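Local coordinates for protein plantazolicin methyltransferase BamL (Bacillus amyloliquefaciens subsp. plantarum, PDB 5DLY) that probably transfers methyl groups from S-adenosylmethionine to the amine of the antibiotic precursor desmethylplantazolicin, as a Rossmann-like N-methyltransferase, at residues A[109-112]-A[113-117]; A[173-176]-A[177-180]. All coordinates share one frame; numbering follows the deposited sequence.

Interaction 1 of 2, residues A[109-112]-A[113-117]; sequences ICSN and AENIM. With SAH (S-adenosyl-L-homocysteine), chain C.
Asn112 O takes the backbone N-H of Asn115 at 2.8 Å as the chain leaves strand 107-110 for a 3-10 turn, the two segments being one unbroken run. The backbone stays extended through Ser111; from Ala113 it coils, and Ile116 N closes a second short turn on Ala113 O. The Asn112 side chain does most of the rest. Its CG stands anti to the backbone N (chi1 180°), which swings the amide forward over the start of the turn. There Asn112 OD1 accepts Glu114 N at 3.1 Å, a nearly straight bond that comes in from well above the plane of the amide, and on the other end of the amide Asn112 ND2 gives a hydrogen to Glu114 OE2 at 3.0 Å. The carboxylate stands almost perpendicular to the amide and is met from above its plane, while Asn138 holds the same OE2 from outside. With both ends engaged, the amide cannot easily flip. Asn115 ND2 reaches back to Ser111 OG at 3.1 Å, the hydroxyl lying close to the amide plane. The ends of Ile109 and Ile116 meet, CD1 to CD1 at 4.2 Å, their side chains crossing at about a right angle beside Ile89. The fixed Asn112 and Ala113 then read the adenine edge of SAH: Asn112 OD1 accepts from SAH N6 at 3.0 Å, and Ala113 N donates to SAH N1 at 2.9 Å. This paired recognition of N6 and N1 belongs to the adenine pocket of a Rossmann-like methyltransferase.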
loop_
_atom_site.group_PDB
_atom_site.type_symbol
_atom_site.label_atom_id
_atom_site.label_comp_id
_atom_site.label_asym_id
_atom_site.label_seq_id
_atom_site.Cartn_x
_atom_site.Cartn_y
_atom_site.Cartn_z
ATOM N N ILE A 109 -11.752 -1.845 11.452
ATOM C CA ILE A 109 -12.065 -0.559 12.071
ATOM C C ILE A 109 -12.527 0.419 11.003
ATOM O O ILE A 109 -11.876 0.546 9.951
ATOM C CB ILE A 109 -10.805 0.021 12.763
ATOM C CG1 ILE A 109 -10.216 -0.963 13.778
ATOM C CG2 ILE A 109 -11.105 1.365 13.422
ATOM C CD1 ILE A 109 -8.701 -0.982 13.755
ATOM N N CYS A 110 -13.633 1.119 11.267
ATOM C CA CYS A 110 -14.092 2.161 10.357
ATOM C C CYS A 110 -13.773 3.547 10.894
ATOM O O CYS A 110 -14.501 4.102 11.720
ATOM C CB CYS A 110 -15.584 2.035 10.026
ATOM S SG CYS A 110 -16.078 3.206 8.741
ATOM N N SER A 111 -12.665 4.104 10.414
ATOM C CA SER A 111 -12.174 5.386 10.898
ATOM C C SER A 111 -11.108 5.881 9.944
ATOM O O SER A 111 -10.521 5.093 9.199
ATOM C CB SER A 111 -11.586 5.231 12.311
ATOM O OG SER A 111 -11.373 6.492 12.931
ATOM N N ASN A 112 -10.862 7.192 9.969
ATOM C CA ASN A 112 -9.685 7.766 9.331
ATOM C C ASN A 112 -8.448 7.077 9.927
ATOM O O ASN A 112 -8.347 6.912 11.152
ATOM C CB ASN A 112 -9.697 9.270 9.620
ATOM C CG ASN A 112 -8.522 10.031 9.027
ATOM O OD1 ASN A 112 -7.631 9.487 8.366
ATOM N ND2 ASN A 112 -8.511 11.331 9.303
ATOM N N ALA A 113 -7.522 6.650 9.065
ATOM C CA ALA A 113 -6.281 6.015 9.525
ATOM C C ALA A 113 -5.503 6.899 10.495
ATOM O O ALA A 113 -4.729 6.387 11.297
ATOM C CB ALA A 113 -5.401 5.621 8.349
ATOM N N GLU A 114 -5.732 8.211 10.426
ATOM C CA GLU A 114 -5.151 9.146 11.401
ATOM C C GLU A 114 -5.429 8.732 12.842
ATOM O O GLU A 114 -4.658 9.055 13.743
ATOM C CB GLU A 114 -5.667 10.570 11.185
ATOM C CG GLU A 114 -5.124 11.259 9.943
ATOM C CD GLU A 114 -5.517 12.727 9.853
ATOM O OE1 GLU A 114 -5.142 13.516 10.754
ATOM O OE2 GLU A 114 -6.176 13.100 8.871
ATOM N N ASN A 115 -6.547 8.041 13.050
ATOM C CA ASN A 115 -7.008 7.682 14.389
ATOM C C ASN A 115 -6.571 6.299 14.863
ATOM O O ASN A 115 -7.053 5.812 15.884
ATOM C CB ASN A 115 -8.532 7.795 14.440
ATOM C CG ASN A 115 -9.018 9.176 14.065
ATOM O OD1 ASN A 115 -8.464 10.178 14.530
ATOM N ND2 ASN A 115 -10.039 9.248 13.212
ATOM N N ILE A 116 -5.642 5.679 14.136
ATOM C CA ILE A 116 -5.270 4.283 14.382
ATOM C C ILE A 116 -4.854 3.927 15.822
ATOM O O ILE A 116 -5.160 2.835 16.301
ATOM C CB ILE A 116 -4.247 3.768 13.326
ATOM C CG1 ILE A 116 -4.068 2.240 13.402
ATOM C CG2 ILE A 116 -2.910 4.485 13.446
ATOM C CD1 ILE A 116 -5.348 1.443 13.205
ATOM N N MET A 117 -4.178 4.841 16.514
ATOM C CA MET A 117 -3.660 4.531 17.856
ATOM C C MET A 117 -4.755 4.424 18.924
ATOM O O MET A 117 -4.489 3.982 20.041
ATOM C CB MET A 117 -2.537 5.492 18.266
ATOM C CG MET A 117 -1.223 5.202 17.532
ATOM S SD MET A 117 0.198 6.183 18.063
ATOM C CE MET A 117 0.749 5.288 19.512
HETATM N N SAH C . -5.462 -1.123 0.120
HETATM C CA SAH C . -6.517 -1.294 -0.932
HETATM C CB SAH C . -6.913 0.068 -1.492
HETATM C CG SAH C . -8.428 0.146 -1.699
HETATM S SD SAH C . -8.912 1.608 -2.579
HETATM C C SAH C . -5.993 -2.157 -2.047
HETATM O O SAH C . -4.932 -2.760 -1.939
HETATM O OXT SAH C . -6.607 -2.278 -3.107
HETATM C "C5'" SAH C . -8.491 2.903 -1.448
HETATM C "C4'" SAH C . -9.097 2.715 -0.063
HETATM O "O4'" SAH C . -8.532 3.681 0.835
HETATM C "C3'" SAH C . -10.606 2.958 -0.042
HETATM O "O3'" SAH C . -11.286 1.797 0.476
HETATM C "C2'" SAH C . -10.785 4.187 0.841
HETATM O "O2'" SAH C . -11.986 4.210 1.617
HETATM C "C1'" SAH C . -9.556 4.092 1.730
HETATM N N9 SAH C . -9.161 5.351 2.400
HETATM C C8 SAH C . -9.028 6.569 1.829
HETATM N N7 SAH C . -8.650 7.488 2.744
HETATM C C5 SAH C . -8.526 6.850 3.921
HETATM C C6 SAH C . -8.160 7.249 5.286
HETATM N N6 SAH C . -7.835 8.532 5.532
HETATM N N1 SAH C . -8.145 6.286 6.245
HETATM C C2 SAH C . -8.476 5.008 5.965
HETATM N N3 SAH C . -8.822 4.565 4.727
HETATM C C4 SAH C . -8.870 5.445 3.692
#

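Interaction 2 of 2, residues A[173-176]-A[177-180]; sequences AQSR and EEEA
Ser175 OG sits between its own backbone N and carbonyl carbon (chi1 70°), which turns the hydroxyl toward the first turn of helix 176-187 to accept Glu178 N at 3.1 Å. Glu178, its chain extended, in turn accepts from the residue before the cap: Glu178 OE1 receives Gln174 N at 2.8 Å, on the anti side of the carboxylate and somewhat out of its plane. The methylene groups of Gln174 run alongside this carboxylate, pointing the same way. Ser175 is thus the N-cap of the helix, and its hydroxyl satisfies an amide that has no preceding turn to bond to. The first regular helical bonds follow at once, Glu179 N to Ser175 O and Ala180 N to Arg176 O. Glu178 is the buried member of the group; Arg35 from helix 23-56 makes a salt bridge to the same OE1, and Val28 and Tyr32 pack against the side chain. Ala173 CB lies 3.7 Å from Glu179 N. Further out, Arg176 bends at chi3 and Glu177 at chi2, and these neighbours in sequence form a salt bridge, Arg176 NH2 to Glu177 OE2 at 2.8 Å. The guanidinium lies 70° from the carboxylate plane and meets OE2 from above it, unlike a flat two-pronged pair. Glu177 OE1 takes a weak bond from Ser175 OG at 3.5 Å. A water donates to both Arg176 O and Glu179 OE1, at 2.8 Å each, and so links the carboxylate to the first helical turn.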
loop_
_atom_site.group_PDB
_atom_site.type_symbol
_atom_site.label_atom_id
_atom_site.label_comp_id
_atom_site.label_asym_id
_atom_site.label_seq_id
_atom_site.Cartn_x
_atom_site.Cartn_y
_atom_site.Cartn_z
ATOM N N ALA A 173 -7.949 2.525 -18.949
ATOM C CA ALA A 173 -9.317 3.021 -18.815
ATOM C C ALA A 173 -10.137 2.507 -19.997
ATOM O O ALA A 173 -9.652 2.486 -21.129
ATOM C CB ALA A 173 -9.334 4.541 -18.764
ATOM N N GLN A 174 -11.367 2.079 -19.725
ATOM C CA GLN A 174 -12.232 1.494 -20.758
ATOM C C GLN A 174 -13.503 2.323 -20.956
ATOM O O GLN A 174 -14.350 1.992 -21.783
ATOM C CB GLN A 174 -12.581 0.041 -20.410
ATOM C CG GLN A 174 -11.374 -0.889 -20.303
ATOM C CD GLN A 174 -11.743 -2.341 -20.046
ATOM O OE1 GLN A 174 -12.897 -2.668 -19.755
ATOM N NE2 GLN A 174 -10.751 -3.226 -20.149
ATOM N N SER A 175 -13.618 3.407 -20.199
ATOM C CA SER A 175 -14.770 4.307 -20.282
ATOM C C SER A 175 -14.368 5.731 -19.915
ATOM O O SER A 175 -13.309 5.957 -19.330
ATOM C CB SER A 175 -15.891 3.822 -19.360
ATOM O OG SER A 175 -15.534 4.005 -17.999
ATOM N N ARG A 176 -15.225 6.694 -20.244
ATOM C CA ARG A 176 -14.961 8.084 -19.893
ATOM C C ARG A 176 -14.930 8.268 -18.373
ATOM O O ARG A 176 -14.147 9.070 -17.866
ATOM C CB ARG A 176 -16.001 9.006 -20.542
ATOM C CG ARG A 176 -15.765 10.498 -20.369
ATOM C CD ARG A 176 -17.050 11.287 -20.594
ATOM N NE ARG A 176 -18.017 11.116 -19.507
ATOM C CZ ARG A 176 -18.867 10.094 -19.398
ATOM N NH1 ARG A 176 -18.879 9.122 -20.306
ATOM N NH2 ARG A 176 -19.700 10.031 -18.371
ATOM N N GLU A 177 -15.758 7.505 -17.655
ATOM C CA GLU A 177 -15.769 7.545 -16.188
ATOM C C GLU A 177 -14.443 7.030 -15.605
ATOM O O GLU A 177 -13.863 7.669 -14.722
ATOM C CB GLU A 177 -16.961 6.769 -15.616
ATOM C CG GLU A 177 -18.324 7.382 -15.920
ATOM C CD GLU A 177 -18.915 6.925 -17.246
ATOM O OE1 GLU A 177 -18.278 6.135 -17.979
ATOM O OE2 GLU A 177 -20.042 7.363 -17.564
ATOM N N GLU A 178 -13.959 5.895 -16.108
ATOM C CA GLU A 178 -12.634 5.379 -15.699
ATOM C C GLU A 178 -11.492 6.341 -16.030
ATOM O O GLU A 178 -10.547 6.493 -15.250
ATOM C CB GLU A 178 -12.364 3.997 -16.299
ATOM C CG GLU A 178 -13.188 2.898 -15.650
ATOM C CD GLU A 178 -12.893 1.506 -16.187
ATOM O OE1 GLU A 178 -12.015 1.339 -17.066
ATOM O OE2 GLU A 178 -13.553 0.558 -15.721
ATOM N N GLU A 179 -11.573 6.989 -17.190
ATOM C CA GLU A 179 -10.585 7.999 -17.557
ATOM C C GLU A 179 -10.562 9.158 -16.552
ATOM O O GLU A 179 -9.496 9.566 -16.103
ATOM C CB GLU A 179 -10.846 8.515 -18.981
ATOM C CG GLU A 179 -9.917 9.636 -19.416
ATOM C CD GLU A 179 -10.238 10.150 -20.804
ATOM O OE1 GLU A 179 -11.271 10.831 -20.963
ATOM O OE2 GLU A 179 -9.448 9.886 -21.732
ATOM N N ALA A 180 -11.745 9.669 -16.208
ATOM C CA ALA A 180 -11.894 10.733 -15.215
ATOM C C ALA A 180 -11.356 10.307 -13.852
ATOM O O ALA A 180 -10.637 11.056 -13.198
ATOM C CB ALA A 180 -13.355 11.153 -15.106
HETATM O O HOH W 1 -13.158 11.386 -19.010
#

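Both contacts are local turns within the same methyltransferase domain, but their centres lie 31 Å apart and they do not touch. Interaction 1 is partly buried, at the end of an outermost strand of the sheet: its polar bonds are amide, hydroxyl and backbone pairs with a single carboxylate, backed by isoleucine packing, and they present two adenine-reading groups to the cofactor. The 173-180 contact lies at the surface, on the start of a helix resting against helix 23-56, and it uses several carboxylates, a guanidinium and a water. Each places a side-chain acceptor on a backbone N-H at the start of a turn, an asparagine amide in one and a serine hydroxyl in the other.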